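Local structure of sulfatase (Bacteroides fragilis CAG:558, 6USS) at residues L38-D43 / I318-N323; F79-A84 / G355-M360. The protein probably hydrolyses aryl sulfate esters with the help of a bound calcium ion, as a member of the sulfatase family. The protein carries 1 engineered substitution. All blocks are in the same frame, centred on the assembly; numbering follows the deposited sequence.

Contact 1. Residues L38-D43 / I318-N323; sequences LFMVDD and IFMSDN. With CA (calcium ion), chain C.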
ATOM      1  N   LEU A  38      -6.846  -0.760 -17.100  1.00 15.81           N
ATOM      2  CA  LEU A  38      -6.339  -1.974 -17.737  1.00 14.95           C
ATOM      3  C   LEU A  38      -7.240  -3.122 -17.304  1.00 17.30           C
ATOM      4  O   LEU A  38      -7.207  -3.535 -16.137  1.00 20.59           O
ATOM      5  CB  LEU A  38      -4.890  -2.239 -17.327  1.00 16.84           C
ATOM      6  CG  LEU A  38      -4.265  -3.537 -17.825  1.00 16.98           C
ATOM      7  CD1 LEU A  38      -4.352  -3.603 -19.347  1.00 19.00           C
ATOM      8  CD2 LEU A  38      -2.808  -3.613 -17.368  1.00 16.21           C
ATOM      9  N   PHE A  39      -8.065  -3.615 -18.228  1.00 19.45           N
ATOM     10  CA  PHE A  39      -9.023  -4.691 -17.955  1.00 17.55           C
ATOM     11  C   PHE A  39      -8.387  -5.956 -18.523  1.00 17.53           C
ATOM     12  O   PHE A  39      -8.256  -6.104 -19.745  1.00 19.22           O
ATOM     13  CB  PHE A  39     -10.381  -4.355 -18.574  1.00 12.90           C
ATOM     14  CG  PHE A  39     -11.507  -5.319 -18.251  1.00 13.93           C
ATOM     15  CD1 PHE A  39     -11.674  -6.490 -18.975  1.00 16.10           C
ATOM     16  CD2 PHE A  39     -12.450  -5.012 -17.281  1.00 16.14           C
ATOM     17  CE1 PHE A  39     -12.745  -7.354 -18.708  1.00 17.33           C
ATOM     18  CE2 PHE A  39     -13.522  -5.873 -17.006  1.00 13.65           C
ATOM     19  CZ  PHE A  39     -13.665  -7.043 -17.715  1.00 17.27           C
ATOM     20  N   MET A  40      -7.959  -6.847 -17.627  1.00 16.43           N
ATOM     21  CA  MET A  40      -7.189  -8.042 -17.970  1.00 17.14           C
ATOM     22  C   MET A  40      -8.012  -9.277 -17.638  1.00 19.87           C
ATOM     23  O   MET A  40      -8.366  -9.502 -16.471  1.00 17.89           O
ATOM     24  CB  MET A  40      -5.854  -8.082 -17.218  1.00 13.24           C
ATOM     25  CG  MET A  40      -4.993  -9.289 -17.545  1.00 15.67           C
ATOM     26  SD  MET A  40      -4.189  -9.248 -19.173  1.00 20.66           S
ATOM     27  CE  MET A  40      -3.222  -7.751 -19.009  1.00 18.26           C
ATOM     28  N   VAL A  41      -8.295 -10.086 -18.656  1.00 15.98           N
ATOM     29  CA  VAL A  41      -8.989 -11.355 -18.477  1.00 17.26           C
ATOM     30  C   VAL A  41      -7.957 -12.468 -18.423  1.00 19.00           C
ATOM     31  O   VAL A  41      -6.899 -12.395 -19.055  1.00 23.04           O
ATOM     32  CB  VAL A  41     -10.007 -11.589 -19.607  1.00 17.55           C
ATOM     33  CG1 VAL A  41     -10.859 -12.787 -19.299  1.00 14.35           C
ATOM     34  CG2 VAL A  41     -10.856 -10.342 -19.796  1.00 13.21           C
ATOM     35  N   ASP A  42      -8.256 -13.508 -17.654  1.00 20.67           N
ATOM     36  CA  ASP A  42      -7.352 -14.639 -17.477  1.00 21.37           C
ATOM     37  C   ASP A  42      -7.692 -15.780 -18.437  1.00 19.23           C
ATOM     38  O   ASP A  42      -8.853 -16.185 -18.542  1.00 17.61           O
ATOM     39  CB  ASP A  42      -7.416 -15.148 -16.040  1.00 19.24           C
ATOM     40  CG  ASP A  42      -6.262 -16.035 -15.707  1.00 23.43           C
ATOM     41  OD1 ASP A  42      -5.200 -15.835 -16.335  1.00 25.38           O
ATOM     42  OD2 ASP A  42      -6.403 -16.923 -14.834  1.00 24.48           O
ATOM     43  N   ASP A  43      -6.673 -16.312 -19.119  1.00 19.28           N
ATOM     44  CA  ASP A  43      -6.825 -17.504 -19.960  1.00 19.72           C
ATOM     45  C   ASP A  43      -7.900 -17.335 -21.032  1.00 17.22           C
ATOM     46  O   ASP A  43      -8.537 -18.311 -21.437  1.00 17.85           O
ATOM     47  CB  ASP A  43      -7.143 -18.753 -19.121  1.00 22.79           C
ATOM     48  CG  ASP A  43      -6.010 -19.145 -18.182  1.00 21.91           C
ATOM     49  OD1 ASP A  43      -4.908 -18.575 -18.340  1.00 20.41           O
ATOM     50  OD2 ASP A  43      -6.228 -20.017 -17.297  1.00 15.21           O
ATOM     51  N   ILE A 318      -8.066  -0.190 -21.646  1.00 22.62           N
ATOM     52  CA  ILE A 318      -7.285  -1.186 -22.365  1.00 16.03           C
ATOM     53  C   ILE A 318      -7.820  -2.555 -21.992  1.00 17.20           C
ATOM     54  O   ILE A 318      -7.783  -2.948 -20.820  1.00 16.68           O
ATOM     55  CB  ILE A 318      -5.784  -1.095 -22.064  1.00 17.26           C
ATOM     56  CG1 ILE A 318      -5.255   0.329 -22.250  1.00 17.92           C
ATOM     57  CG2 ILE A 318      -5.043  -2.026 -22.992  1.00 15.87           C
ATOM     58  CD1 ILE A 318      -3.848   0.540 -21.702  1.00 10.87           C
ATOM     59  N   PHE A 319      -8.305  -3.278 -22.991  1.00 19.82           N
ATOM     60  CA  PHE A 319      -8.767  -4.648 -22.841  1.00 17.53           C
ATOM     61  C   PHE A 319      -7.657  -5.587 -23.282  1.00 20.52           C
ATOM     62  O   PHE A 319      -7.059  -5.387 -24.351  1.00 15.97           O
ATOM     63  CB  PHE A 319     -10.024  -4.895 -23.674  1.00 15.59           C
ATOM     64  CG  PHE A 319     -10.662  -6.219 -23.423  1.00 16.45           C
ATOM     65  CD1 PHE A 319     -10.188  -7.366 -24.049  1.00 17.53           C
ATOM     66  CD2 PHE A 319     -11.754  -6.321 -22.584  1.00 15.82           C
ATOM     67  CE1 PHE A 319     -10.789  -8.591 -23.828  1.00 18.42           C
ATOM     68  CE2 PHE A 319     -12.358  -7.550 -22.351  1.00 17.23           C
ATOM     69  CZ  PHE A 319     -11.873  -8.685 -22.975  1.00 17.92           C
ATOM     70  N   MET A 320      -7.400  -6.618 -22.474  1.00 19.20           N
ATOM     71  CA  MET A 320      -6.316  -7.536 -22.778  1.00 16.45           C
ATOM     72  C   MET A 320      -6.601  -8.879 -22.114  1.00 20.13           C
ATOM     73  O   MET A 320      -7.410  -8.980 -21.191  1.00 19.41           O
ATOM     74  CB  MET A 320      -4.979  -6.950 -22.318  1.00 15.75           C
ATOM     75  CG  MET A 320      -3.764  -7.798 -22.637  1.00 16.85           C
ATOM     76  SD  MET A 320      -3.667  -8.183 -24.386  1.00 23.35           S
ATOM     77  CE  MET A 320      -1.957  -8.720 -24.506  1.00 16.61           C
ATOM     78  N   SER A 321      -5.941  -9.916 -22.618  1.00 16.95           N
ATOM     79  CA  SER A 321      -5.932 -11.219 -21.977  1.00 18.66           C
ATOM     80  C   SER A 321      -4.488 -11.673 -21.815  1.00 17.78           C
ATOM     81  O   SER A 321      -3.606 -11.283 -22.582  1.00 15.25           O
ATOM     82  CB  SER A 321      -6.732 -12.255 -22.777  1.00 20.60           C
ATOM     83  OG  SER A 321      -6.620 -13.530 -22.165  1.00 23.25           O
ATOM     84  N   ASP A 322      -4.252 -12.530 -20.822  1.00 18.64           N
ATOM     85  CA  ASP A 322      -2.883 -12.855 -20.447  1.00 19.96           C
ATOM     86  C   ASP A 322      -2.309 -14.082 -21.150  1.00 16.01           C
ATOM     87  O   ASP A 322      -1.090 -14.259 -21.111  1.00 16.99           O
ATOM     88  CB  ASP A 322      -2.779 -13.047 -18.929  1.00 18.16           C
ATOM     89  CG  ASP A 322      -3.326 -14.382 -18.475  1.00 25.66           C
ATOM     90  OD1 ASP A 322      -4.259 -14.909 -19.126  1.00 22.54           O
ATOM     91  OD2 ASP A 322      -2.796 -14.917 -17.481  1.00 19.88           O
ATOM     92  N   ASN A 323      -3.132 -14.941 -21.751  1.00 16.42           N
ATOM     93  CA  ASN A 323      -2.639 -16.056 -22.570  1.00 20.89           C
ATOM     94  C   ASN A 323      -3.830 -16.722 -23.255  1.00 20.03           C
ATOM     95  O   ASN A 323      -4.985 -16.325 -23.061  1.00 18.96           O
ATOM     96  CB  ASN A 323      -1.825 -17.079 -21.765  1.00 16.45           C
ATOM     97  CG  ASN A 323      -2.580 -17.628 -20.575  1.00 21.76           C
ATOM     98  OD1 ASN A 323      -3.590 -18.328 -20.735  1.00 23.11           O
ATOM     99  ND2 ASN A 323      -2.091 -17.330 -19.370  1.00 16.09           N
TER
HETATM  100 CA    CA C 601      -3.537 -17.024 -17.382  1.00 22.43          CA

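Contact 2. Residues F79-A84 / G355-M360; sequences FTQAYA and GVREPM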
ATOM      1  N   PHE A  79      -6.505  -4.574 -31.659  1.00 20.47           N
ATOM      2  CA  PHE A  79      -5.205  -5.079 -32.084  1.00 20.63           C
ATOM      3  C   PHE A  79      -5.369  -6.550 -32.440  1.00 19.59           C
ATOM      4  O   PHE A  79      -5.585  -7.388 -31.561  1.00 24.19           O
ATOM      5  CB  PHE A  79      -4.148  -4.871 -31.004  1.00 18.86           C
ATOM      6  CG  PHE A  79      -3.674  -3.449 -30.898  1.00 21.29           C
ATOM      7  CD1 PHE A  79      -4.333  -2.536 -30.075  1.00 19.24           C
ATOM      8  CD2 PHE A  79      -2.581  -3.015 -31.638  1.00 17.77           C
ATOM      9  CE1 PHE A  79      -3.899  -1.230 -29.972  1.00 16.12           C
ATOM     10  CE2 PHE A  79      -2.141  -1.702 -31.547  1.00 15.78           C
ATOM     11  CZ  PHE A  79      -2.805  -0.809 -30.713  1.00 19.85           C
ATOM     12  N   THR A  80      -5.294  -6.861 -33.725  1.00 20.39           N
ATOM     13  CA  THR A  80      -5.536  -8.217 -34.193  1.00 22.17           C
ATOM     14  C   THR A  80      -4.290  -9.095 -34.130  1.00 19.80           C
ATOM     15  O   THR A  80      -4.380 -10.296 -34.415  1.00 18.68           O
ATOM     16  CB  THR A  80      -6.097  -8.192 -35.626  1.00 15.05           C
ATOM     17  OG1 THR A  80      -5.171  -7.534 -36.494  1.00 18.56           O
ATOM     18  CG2 THR A  80      -7.412  -7.456 -35.668  1.00 13.31           C
ATOM     19  N   GLN A  81      -3.140  -8.543 -33.739  1.00 17.44           N
ATOM     20  CA  GLN A  81      -1.906  -9.321 -33.618  1.00 20.32           C
ATOM     21  C   GLN A  81      -1.152  -8.932 -32.338  1.00 18.21           C
ATOM     22  O   GLN A  81       0.022  -8.574 -32.355  1.00 19.36           O
ATOM     23  CB  GLN A  81      -1.046  -9.147 -34.871  1.00 18.09           C
ATOM     24  CG  GLN A  81      -0.359 -10.423 -35.313  1.00 23.16           C
ATOM     25  CD  GLN A  81       0.342 -10.324 -36.685  1.00 26.86           C
ATOM     26  OE1 GLN A  81       0.659 -11.344 -37.303  1.00 24.54           O
ATOM     27  NE2 GLN A  81       0.575  -9.105 -37.156  1.00 19.87           N
ATOM     28  N   ALA A  82      -1.830  -9.029 -31.191  1.00 15.13           N
ATOM     29  CA  ALA A  82      -1.231  -8.733 -29.891  1.00 16.99           C
ATOM     30  C   ALA A  82      -0.804 -10.019 -29.190  1.00 16.17           C
ATOM     31  O   ALA A  82      -1.581 -10.970 -29.111  1.00 20.14           O
ATOM     32  CB  ALA A  82      -2.214  -7.957 -29.003  1.00 16.75           C
ATOM     33  N   TYR A  83       0.420 -10.035 -28.647  1.00 17.89           N
ATOM     34  CA  TYR A  83       1.000 -11.230 -28.041  1.00 17.11           C
ATOM     35  C   TYR A  83       1.285 -11.076 -26.545  1.00 17.27           C
ATOM     36  O   TYR A  83       1.700 -10.015 -26.070  1.00 15.86           O
ATOM     37  CB  TYR A  83       2.299 -11.635 -28.758  1.00 15.13           C
ATOM     38  CG  TYR A  83       2.037 -12.096 -30.162  1.00 19.76           C
ATOM     39  CD1 TYR A  83       1.409 -13.313 -30.404  1.00 20.34           C
ATOM     40  CD2 TYR A  83       2.370 -11.298 -31.250  1.00 20.48           C
ATOM     41  CE1 TYR A  83       1.133 -13.736 -31.705  1.00 21.00           C
ATOM     42  CE2 TYR A  83       2.104 -11.713 -32.550  1.00 23.85           C
ATOM     43  CZ  TYR A  83       1.482 -12.928 -32.769  1.00 21.12           C
ATOM     44  OH  TYR A  83       1.221 -13.322 -34.058  1.00 22.76           O
ATOM     45  N   ALA A  84       1.065 -12.165 -25.815  1.00 17.96           N
ATOM     46  CA  ALA A  84       1.512 -12.377 -24.443  1.00 19.68           C
ATOM     47  C   ALA A  84       2.417 -13.610 -24.427  1.00 16.84           C
ATOM     48  O   ALA A  84       2.797 -14.126 -25.478  1.00 18.15           O
ATOM     49  CB  ALA A  84       0.314 -12.534 -23.507  1.00 15.55           C
ATOM     50  N   GLY A 355      -1.679 -20.182 -28.109  1.00 19.39           N
ATOM     51  CA  GLY A 355      -1.199 -19.923 -26.766  1.00 18.22           C
ATOM     52  C   GLY A 355      -0.831 -18.479 -26.479  1.00 20.48           C
ATOM     53  O   GLY A 355      -0.746 -18.091 -25.310  1.00 20.48           O
ATOM     54  N   VAL A 356      -0.601 -17.667 -27.514  1.00 19.94           N
ATOM     55  CA  VAL A 356       0.005 -16.352 -27.313  1.00 19.48           C
ATOM     56  C   VAL A 356      -0.741 -15.207 -27.994  1.00 22.33           C
ATOM     57  O   VAL A 356      -0.548 -14.040 -27.602  1.00 22.22           O
ATOM     58  CB  VAL A 356       1.487 -16.359 -27.756  1.00 18.65           C
ATOM     59  CG1 VAL A 356       2.300 -17.278 -26.863  1.00 14.84           C
ATOM     60  CG2 VAL A 356       1.616 -16.757 -29.228  1.00 16.71           C
ATOM     61  N   ARG A 357      -1.599 -15.424 -28.994  1.00 24.27           N
ATOM     62  CA  ARG A 357      -2.321 -14.316 -29.614  1.00 19.77           C
ATOM     63  C   ARG A 357      -3.577 -13.996 -28.802  1.00 16.21           C
ATOM     64  O   ARG A 357      -4.466 -14.840 -28.674  1.00 14.19           O
ATOM     65  CB  ARG A 357      -2.676 -14.628 -31.065  1.00 17.02           C
ATOM     66  CG  ARG A 357      -2.752 -13.349 -31.894  1.00 24.50           C
ATOM     67  CD  ARG A 357      -3.496 -13.521 -33.205  1.00 21.50           C
ATOM     68  NE  ARG A 357      -2.674 -14.186 -34.200  1.00 24.98           N
ATOM     69  CZ  ARG A 357      -2.438 -13.707 -35.418  1.00 29.12           C
ATOM     70  NH1 ARG A 357      -2.974 -12.547 -35.788  1.00 26.23           N
ATOM     71  NH2 ARG A 357      -1.667 -14.392 -36.266  1.00 24.25           N
ATOM     72  N   GLU A 358      -3.659 -12.744 -28.277  1.00 15.58           N
ATOM     73  CA  GLU A 358      -4.645 -12.282 -27.305  1.00 17.82           C
ATOM     74  C   GLU A 358      -5.593 -11.236 -27.888  1.00 15.29           C
ATOM     75  O   GLU A 358      -5.201 -10.435 -28.736  1.00 18.33           O
ATOM     76  CB  GLU A 358      -3.939 -11.673 -26.085  1.00 18.40           C
ATOM     77  CG  GLU A 358      -2.954 -12.599 -25.408  1.00 17.60           C
ATOM     78  CD  GLU A 358      -3.555 -13.972 -25.190  1.00 21.79           C
ATOM     79  OE1 GLU A 358      -2.933 -14.960 -25.638  1.00 16.07           O
ATOM     80  OE2 GLU A 358      -4.658 -14.049 -24.592  1.00 18.55           O
ATOM     81  N   PRO A 359      -6.839 -11.193 -27.429  1.00 16.21           N
ATOM     82  CA  PRO A 359      -7.740 -10.105 -27.842  1.00 16.37           C
ATOM     83  C   PRO A 359      -7.390  -8.813 -27.121  1.00 19.21           C
ATOM     84  O   PRO A 359      -7.255  -8.794 -25.894  1.00 17.80           O
ATOM     85  CB  PRO A 359      -9.122 -10.614 -27.428  1.00 17.22           C
ATOM     86  CG  PRO A 359      -8.825 -11.548 -26.264  1.00 19.14           C
ATOM     87  CD  PRO A 359      -7.530 -12.223 -26.634  1.00 18.99           C
ATOM     88  N   MET A 360      -7.261  -7.723 -27.881  1.00 15.63           N
ATOM     89  CA  MET A 360      -6.810  -6.471 -27.292  1.00 14.60           C
ATOM     90  C   MET A 360      -7.545  -5.301 -27.925  1.00 19.85           C
ATOM     91  O   MET A 360      -7.701  -5.232 -29.149  1.00 20.85           O
ATOM     92  CB  MET A 360      -5.300  -6.302 -27.443  1.00 17.29           C
ATOM     93  CG  MET A 360      -4.741  -5.040 -26.824  1.00 19.11           C
ATOM     94  SD  MET A 360      -2.986  -4.873 -27.205  1.00 22.90           S
ATOM     95  CE  MET A 360      -2.734  -3.149 -26.805  1.00 16.49           C
TER
HETATM   96  O   HOH W   1      -4.676 -10.076 -31.261  1.00 16.39           O

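Contact 1. Residues L38-D43 / I318-N323
Asp42 and Asp322 reach one calcium ion through different first torsions: CG of Asp42 lies anti to its backbone N (chi1 -164°), while CG of Asp322 stands between N and the carbonyl carbon (chi1 77°). Their carboxylates, crossing each other, bring Asp42 OD1 and Asp322 OD2 to 2.8 Å, a closeness that the shared cation presumably makes tolerable. Asp42 OD1 binds calcium at 2.3 Å and Asp322 OD2 at 2.2 Å, whereas Asp322 OD1 is a longer ligand at 2.8 Å. That same OD1 accepts Asp43 N on its syn side, also at 2.8 Å, fixing the loop from which Asp43 OD1 reaches the metal. Basic residues surround the carboxylates: Lys165 pairs with Asp42 OD2, Lys348 with Asp43 OD2, and Arg92 hydrogen-bonds Asp42 OD1 and Asp322 OD2. Asn323 and the engineered Cys88 complete the site.

Behind the metal, 38-41 and 318-321 run parallel and in register, joined by backbone hydrogen bonds such as Phe39 N to Ile318 O at 2.7 Å. On one face the Phe39 and Phe319 side chains lie side by side, pointing the same way, with ring planes 20° apart but slid so far that they barely overlap; Phe39 CD1 meets Phe319 CE2 at 3.6 Å. Val41 CG2 touches Phe319 CZ further along. On the other face Met40, bent at its second and third torsions, curls its CE back onto Met320 CG, 3.7 Å away. Acidic residues at the C-terminal ends of adjacent parallel strands, gathered round a metal, mark the active-site end of the alkaline phosphatase-like fold of sulfatases.

Contact 2. Residues F79-A84 / G355-M360
One water bridges Phe79 O, Ala82 N and Glu358 O where 79-84 turns a corner at Thr80 and Gln81, a break in the pairing of strands 77-83 and 357-363, antiparallel neighbours in the mixed sheet of the alkaline phosphatase-like sulfatase fold. The water donates to Phe79 O and to Glu358 O, the second at 2.6 Å, and accepts from Ala82 N, so three backbone groups are satisfied at once. Direct pairing flanks it through two nearly straight hydrogen bonds, Phe79 N to Met360 O on one side and Glu358 N to Ala82 O, at 2.9 Å, on the other. Ala84 N bonds to Val356 O at the end of 79-84.

On the face with Phe79, Ala82 and Met360, the methionine is fully extended and lies alongside the phenylalanine. Its SD sits 4.5 Å from the Phe79 ring centroid, an oblique Met-aromatic contact, and also touches Ala82 CB at 3.7 Å. Ala84 CB adds a contact to Glu358 CG.

The opposite face carries Tyr83 and Arg357. Tyr83 CD1 leans on Val356 CG2 at 3.6 Å, while its OH lies over one face of the Arg357 guanidinium, offset toward the rim. Gln81 CG covers the same face, 3.4 Å from Arg357 NH1. Glu353 anchors both polar ends, with a salt bridge to Arg357 NH2 and a hydrogen bond with Tyr83 OH; Trp46 adds a cation-pi contact to the arginine. The arginine chain, bent at chi3 (-77°), carries NH1 back to the corner, where it donates in the guanidinium plane to Thr80 O at 3.0 Å.

From the N terminus the chain runs through 38-43, then 79-84, and only much later through 318-323 and 355-360. Contact 1 therefore closes a loop of 274 intervening residues and contact 2 one of 270, and the two loops cross instead of nesting. Strand 315-321 pairs with strand 35-41 on one side and, antiparallel, with strand 357-363 on the other, so both contacts belong to one mixed sheet. They touch at several points, among them Phe319 O on Met360 CG and a weak hydrogen bond between Glu358 OE2 and Ser321 OG, whose main partner is Met44 O. Contact 2 continues the sheet through strand 357-363 to strand 77-83, which leads into helix 88-97 with Cys88.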